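Local coordinates for Rho GTPase-activating protein 5 (PDB 5U4V) that probably stimulates GTP hydrolysis by Rho-type GTPases, and includes the pseudoGTPase domain pG1, at residues Asn25-Gln30 with Leu45-Val50; Ser82-Phe87 with Gln132-Lys137. All coordinates share one frame; numbering follows the deposited sequence.

Interaction 1: Asn25-Gln30 with Leu45-Val50; sequences NEIRTQ and LDLRPV
Arg28 NH2 donates to the backbone carbonyl O of Leu47 at 2.7 Å, the one hydrogen bond between the segments. The oxygen lies at the edge of the guanidinium, near its plane. It is met almost end-on, with a C=O...N angle of 161°, but the bond is bent at the hydrogen (N-H...O angle 137°). The Arg28 chain is extended from CG to NE and carries the guanidinium across to the strand. Arg28 NH2 also passes Pro49 CD at 4.1 Å.

The apolar part joins Ile27 and Leu47, whose side chains cross at about a right angle. Leu47 sends only its CD1 branch to Ile27. That methyl lies 3.3 Å from Ile27 CG2 and 3.7 Å from Ile27 CD1, so it meets both branches of the isoleucine. Ile159 of helix 156-173 also packs on Ile27.

The contact joins the C-terminal part of helix 19-28 to strand 41-50, which pairs with the central strand 8-14 of the G-domain sheet through backbone hydrogen bonds of Asp46, Arg48 and Val50.

A buried methyl contact thus sits beside a bond from an exposed arginine to a neutral carbonyl. The positive charge probably strengthens that bond without needing an acidic partner.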
loop_
_atom_site.group_PDB
_atom_site.type_symbol
_atom_site.label_atom_id
_atom_site.label_comp_id
_atom_site.label_asym_id
_atom_site.label_seq_id
_atom_site.Cartn_x
_atom_site.Cartn_y
_atom_site.Cartn_z
ATOM N N ASN A 25 8.059 -2.443 9.103
ATOM C CA ASN A 25 8.731 -2.152 10.367
ATOM C C ASN A 25 8.322 -0.810 10.959
ATOM O O ASN A 25 8.047 -0.710 12.204
ATOM C CB ASN A 25 10.230 -2.172 10.223
ATOM C CG ASN A 25 10.766 -3.539 9.846
ATOM O OD1 ASN A 25 10.119 -4.563 10.040
ATOM N ND2 ASN A 25 11.972 -3.556 9.360
ATOM N N GLU A 26 8.327 0.212 10.107
ATOM C CA GLU A 26 7.981 1.572 10.502
ATOM C C GLU A 26 6.639 1.623 11.175
ATOM O O GLU A 26 6.493 2.254 12.215
ATOM C CB GLU A 26 7.938 2.482 9.293
ATOM C CG GLU A 26 7.504 3.889 9.599
ATOM C CD GLU A 26 8.686 4.828 9.666
ATOM O OE1 GLU A 26 8.612 5.822 10.406
ATOM O OE2 GLU A 26 9.690 4.562 8.989
ATOM N N ILE A 27 5.673 0.942 10.581
ATOM C CA ILE A 27 4.325 0.894 11.079
ATOM C C ILE A 27 4.210 0.103 12.406
ATOM O O ILE A 27 3.520 0.546 13.325
ATOM C CB ILE A 27 3.333 0.339 10.039
ATOM C CG1 ILE A 27 3.304 1.189 8.760
ATOM C CG2 ILE A 27 1.926 0.281 10.622
ATOM C CD1 ILE A 27 2.207 0.818 7.760
ATOM N N ARG A 28 4.859 -1.049 12.499
ATOM C CA ARG A 28 4.818 -1.864 13.724
ATOM C C ARG A 28 5.358 -1.185 14.973
ATOM O O ARG A 28 4.900 -1.495 16.067
ATOM C CB ARG A 28 5.535 -3.206 13.527
ATOM C CG ARG A 28 4.701 -4.259 12.795
ATOM C CD ARG A 28 5.599 -5.351 12.333
ATOM N NE ARG A 28 4.987 -6.213 11.327
ATOM C CZ ARG A 28 5.624 -7.208 10.708
ATOM N NH1 ARG A 28 6.875 -7.512 10.993
ATOM N NH2 ARG A 28 4.979 -7.926 9.818
ATOM N N THR A 29 6.312 -0.250 14.819
ATOM C CA THR A 29 6.858 0.441 15.974
ATOM C C THR A 29 5.780 1.325 16.651
ATOM O O THR A 29 6.005 1.860 17.739
ATOM C CB THR A 29 8.050 1.355 15.650
ATOM O OG1 THR A 29 7.639 2.379 14.740
ATOM C CG2 THR A 29 9.189 0.605 15.120
ATOM N N GLN A 30 4.636 1.488 15.975
ATOM C CA GLN A 30 3.574 2.349 16.474
ATOM C C GLN A 30 2.443 1.527 17.058
ATOM O O GLN A 30 1.483 2.095 17.514
ATOM C CB GLN A 30 3.059 3.296 15.381
ATOM C CG GLN A 30 4.123 4.205 14.774
ATOM C CD GLN A 30 4.856 5.043 15.816
ATOM O OE1 GLN A 30 4.254 5.836 16.551
ATOM N NE2 GLN A 30 6.166 4.894 15.861
ATOM N N LEU A 45 -4.172 -4.569 12.680
ATOM C CA LEU A 45 -3.639 -4.769 11.344
ATOM C C LEU A 45 -2.597 -5.876 11.356
ATOM O O LEU A 45 -1.753 -5.965 12.252
ATOM C CB LEU A 45 -3.019 -3.477 10.837
ATOM C CG LEU A 45 -4.057 -2.347 10.740
ATOM C CD1 LEU A 45 -3.415 -1.025 10.419
ATOM C CD2 LEU A 45 -5.098 -2.708 9.674
ATOM N N ASP A 46 -2.663 -6.728 10.349
ATOM C CA ASP A 46 -1.599 -7.685 10.101
ATOM C C ASP A 46 -0.876 -7.280 8.852
ATOM O O ASP A 46 -1.300 -7.581 7.748
ATOM C CB ASP A 46 -2.160 -9.119 9.973
ATOM C CG ASP A 46 -2.643 -9.687 11.289
ATOM O OD1 ASP A 46 -2.420 -9.097 12.370
ATOM O OD2 ASP A 46 -3.275 -10.760 11.254
ATOM N N LEU A 47 0.268 -6.642 9.025
ATOM C CA LEU A 47 1.072 -6.209 7.900
ATOM C C LEU A 47 1.971 -7.311 7.406
ATOM O O LEU A 47 2.883 -7.769 8.095
ATOM C CB LEU A 47 1.882 -4.966 8.250
ATOM C CG LEU A 47 0.904 -3.825 8.568
ATOM C CD1 LEU A 47 1.643 -2.622 9.123
ATOM C CD2 LEU A 47 -0.012 -3.437 7.406
ATOM N N ARG A 48 1.713 -7.732 6.180
ATOM C CA ARG A 48 2.466 -8.806 5.576
ATOM C C ARG A 48 3.209 -8.312 4.356
ATOM O O ARG A 48 2.633 -8.248 3.272
ATOM C CB ARG A 48 1.508 -9.904 5.157
ATOM C CG ARG A 48 0.804 -10.604 6.291
ATOM C CD ARG A 48 -0.028 -11.755 5.771
ATOM N NE ARG A 48 -0.729 -12.397 6.864
ATOM C CZ ARG A 48 -1.656 -13.349 6.720
ATOM N NH1 ARG A 48 -2.001 -13.806 5.517
ATOM N NH2 ARG A 48 -2.246 -13.864 7.792
ATOM N N PRO A 49 4.503 -8.018 4.487
ATOM C CA PRO A 49 5.306 -7.688 3.290
ATOM C C PRO A 49 5.530 -8.916 2.443
ATOM O O PRO A 49 5.674 -9.995 2.978
ATOM C CB PRO A 49 6.646 -7.191 3.856
ATOM C CG PRO A 49 6.434 -7.030 5.293
ATOM C CD PRO A 49 5.303 -7.927 5.711
ATOM N N VAL A 50 5.542 -8.744 1.134
ATOM C CA VAL A 50 5.554 -9.864 0.202
ATOM C C VAL A 50 6.555 -9.681 -0.922
ATOM O O VAL A 50 6.836 -8.562 -1.345
ATOM C CB VAL A 50 4.170 -10.060 -0.442
ATOM C CG1 VAL A 50 3.160 -10.585 0.569
ATOM C CG2 VAL A 50 3.675 -8.772 -1.072
#

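Interaction 2: Ser82-Phe87 with Gln132-Lys137; sequences SFIGEF and QQLANK
Ile84 and Leu134 point at each other from two neighbouring helices and meet through one methyl each. Ile84 CG2 lies 3.8 Å from Leu134 CD2, and the two side chains cross obliquely. In Leu134, CG is anti to the backbone N (chi1 178°). CD2 in turn continues the line from CA through CB and CG, so this branch extends furthest toward the other helix. In Ile84, CG1 is anti to the carbonyl carbon, which leaves CG2 as the branch that touches the leucine. The longer branch, ending in CD1, is further from Leu134. Ile84 also packs on Cys73 and Phe75 of strand 69-75 and on Leu111 of strand 109-114.

The G-domain fold explains this pairing. Helix 78-96 connects parallel strands 69-75 and 109-114, and helix 124-138 connects 109-114 to 142-145. These are successive beta-alpha-beta crossovers, and their helices lie side by side on one face of the sheet. Leu111 of the shared strand touches both Ile84 and Leu134, so the pair sits over that strand.

The contact is small, burying 82 Å² in all, and rests on van der Waals packing, with no hydrogen bond between the segments. Gly85 brings backbone to the same leucine: its N is 4.3 Å from Leu134 CD2. The Gly85 and Leu134 CA atoms are 7.4 Å apart, the nearest such pair here.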
loop_
_atom_site.group_PDB
_atom_site.type_symbol
_atom_site.label_atom_id
_atom_site.label_comp_id
_atom_site.label_asym_id
_atom_site.label_seq_id
_atom_site.Cartn_x
_atom_site.Cartn_y
_atom_site.Cartn_z
ATOM N N SER A 82 8.074 -0.304 -11.710
ATOM C CA SER A 82 7.866 -1.338 -12.740
ATOM C C SER A 82 7.563 -2.703 -12.144
ATOM O O SER A 82 6.646 -3.376 -12.608
ATOM C CB SER A 82 9.088 -1.438 -13.668
ATOM O OG SER A 82 10.259 -1.739 -12.931
ATOM N N PHE A 83 8.340 -3.106 -11.132
ATOM C CA PHE A 83 8.072 -4.313 -10.355
ATOM C C PHE A 83 6.610 -4.345 -9.889
ATOM O O PHE A 83 5.955 -5.347 -10.026
ATOM C CB PHE A 83 9.056 -4.381 -9.171
ATOM C CG PHE A 83 8.723 -5.425 -8.156
ATOM C CD1 PHE A 83 7.859 -5.144 -7.096
ATOM C CD2 PHE A 83 9.268 -6.697 -8.257
ATOM C CE1 PHE A 83 7.527 -6.114 -6.162
ATOM C CE2 PHE A 83 8.935 -7.692 -7.335
ATOM C CZ PHE A 83 8.060 -7.398 -6.283
ATOM N N ILE A 84 6.119 -3.241 -9.342
ATOM C CA ILE A 84 4.744 -3.106 -8.910
ATOM C C ILE A 84 3.777 -3.271 -10.078
ATOM O O ILE A 84 2.813 -4.053 -9.991
ATOM C CB ILE A 84 4.471 -1.730 -8.269
ATOM C CG1 ILE A 84 5.139 -1.613 -6.891
ATOM C CG2 ILE A 84 2.979 -1.494 -8.131
ATOM C CD1 ILE A 84 4.906 -0.250 -6.289
ATOM N N GLY A 85 4.025 -2.505 -11.149
ATOM C CA GLY A 85 3.249 -2.651 -12.386
ATOM C C GLY A 85 3.292 -4.101 -12.839
ATOM O O GLY A 85 2.256 -4.793 -12.953
ATOM N N GLU A 86 4.522 -4.572 -13.008
ATOM C CA GLU A 86 4.776 -5.898 -13.490
ATOM C C GLU A 86 4.125 -6.920 -12.587
ATOM O O GLU A 86 3.613 -7.919 -13.062
ATOM C CB GLU A 86 6.293 -6.141 -13.614
ATOM C CG GLU A 86 6.715 -7.552 -14.004
ATOM C CD GLU A 86 8.072 -7.589 -14.694
ATOM O OE1 GLU A 86 8.331 -6.674 -15.505
ATOM O OE2 GLU A 86 8.860 -8.539 -14.444
ATOM N N PHE A 87 4.143 -6.676 -11.285
ATOM C CA PHE A 87 3.561 -7.647 -10.399
ATOM C C PHE A 87 2.055 -7.617 -10.430
ATOM O O PHE A 87 1.423 -8.651 -10.373
ATOM C CB PHE A 87 4.048 -7.493 -8.975
ATOM C CG PHE A 87 3.692 -8.655 -8.119
ATOM C CD1 PHE A 87 2.445 -8.729 -7.500
ATOM C CD2 PHE A 87 4.588 -9.710 -7.964
ATOM C CE1 PHE A 87 2.092 -9.846 -6.730
ATOM C CE2 PHE A 87 4.252 -10.827 -7.187
ATOM C CZ PHE A 87 3.008 -10.878 -6.547
ATOM N N GLN A 132 0.793 7.959 -10.827
ATOM C CA GLN A 132 -0.567 8.461 -10.888
ATOM C C GLN A 132 -1.380 7.848 -12.024
ATOM O O GLN A 132 -2.581 7.698 -11.907
ATOM C CB GLN A 132 -0.560 9.987 -10.975
ATOM C CG GLN A 132 -1.924 10.624 -10.797
ATOM C CD GLN A 132 -2.563 10.275 -9.462
ATOM O OE1 GLN A 132 -2.009 10.528 -8.400
ATOM N NE2 GLN A 132 -3.723 9.671 -9.523
ATOM N N GLN A 133 -0.723 7.492 -13.123
ATOM C CA GLN A 133 -1.408 6.775 -14.191
ATOM C C GLN A 133 -1.652 5.322 -13.794
ATOM O O GLN A 133 -2.701 4.739 -14.112
ATOM C CB GLN A 133 -0.639 6.857 -15.494
ATOM C CG GLN A 133 -0.722 8.217 -16.175
ATOM C CD GLN A 133 -0.253 8.182 -17.633
ATOM O OE1 GLN A 133 0.603 7.377 -18.002
ATOM N NE2 GLN A 133 -0.809 9.067 -18.469
ATOM N N LEU A 134 -0.697 4.749 -13.068
ATOM C CA LEU A 134 -0.908 3.423 -12.533
ATOM C C LEU A 134 -2.086 3.480 -11.558
ATOM O O LEU A 134 -3.001 2.655 -11.645
ATOM C CB LEU A 134 0.357 2.862 -11.880
ATOM C CG LEU A 134 0.161 1.466 -11.254
ATOM C CD1 LEU A 134 -0.412 0.498 -12.290
ATOM C CD2 LEU A 134 1.422 0.870 -10.614
ATOM N N ALA A 135 -2.067 4.466 -10.665
ATOM C CA ALA A 135 -3.158 4.641 -9.685
ATOM C C ALA A 135 -4.494 4.814 -10.383
ATOM O O ALA A 135 -5.498 4.212 -9.985
ATOM C CB ALA A 135 -2.880 5.841 -8.800
ATOM N N ASN A 136 -4.493 5.618 -11.440
ATOM C CA ASN A 136 -5.704 5.835 -12.224
ATOM C C ASN A 136 -6.247 4.539 -12.825
ATOM O O ASN A 136 -7.449 4.288 -12.763
ATOM C CB ASN A 136 -5.473 6.847 -13.319
ATOM C CG ASN A 136 -6.754 7.222 -14.014
ATOM O OD1 ASN A 136 -7.745 7.644 -13.382
ATOM N ND2 ASN A 136 -6.756 7.065 -15.328
ATOM N N LYS A 137 -5.352 3.718 -13.378
ATOM C CA LYS A 137 -5.752 2.453 -13.976
ATOM C C LYS A 137 -6.414 1.555 -12.923
ATOM O O LYS A 137 -7.401 0.899 -13.198
ATOM C CB LYS A 137 -4.564 1.766 -14.649
ATOM C CG LYS A 137 -4.862 0.367 -15.222
ATOM C CD LYS A 137 -4.480 0.201 -16.702
ATOM C CE LYS A 137 -3.890 -1.194 -16.961
ATOM N NZ LYS A 137 -3.780 -1.544 -18.410
#

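From the N terminus, the chain runs through strand 8-14 into helix 19-28. Interaction 1 closes a short loop of 14 residues, which holds strand 36-38 and the start of strand 41-50. The chain then passes through strand 69-75 to helix 78-96. Interaction 2 closes a longer loop of 44 residues, which includes strand 109-114. The two loops follow in series and neither nest nor cross. Interaction 1 ties a helix to a strand near the 36-38 edge of the sheet. Interaction 2 ties two helices together toward the 142-145 edge. Their centres are 22 Å apart, on opposite sides of the chain's centre.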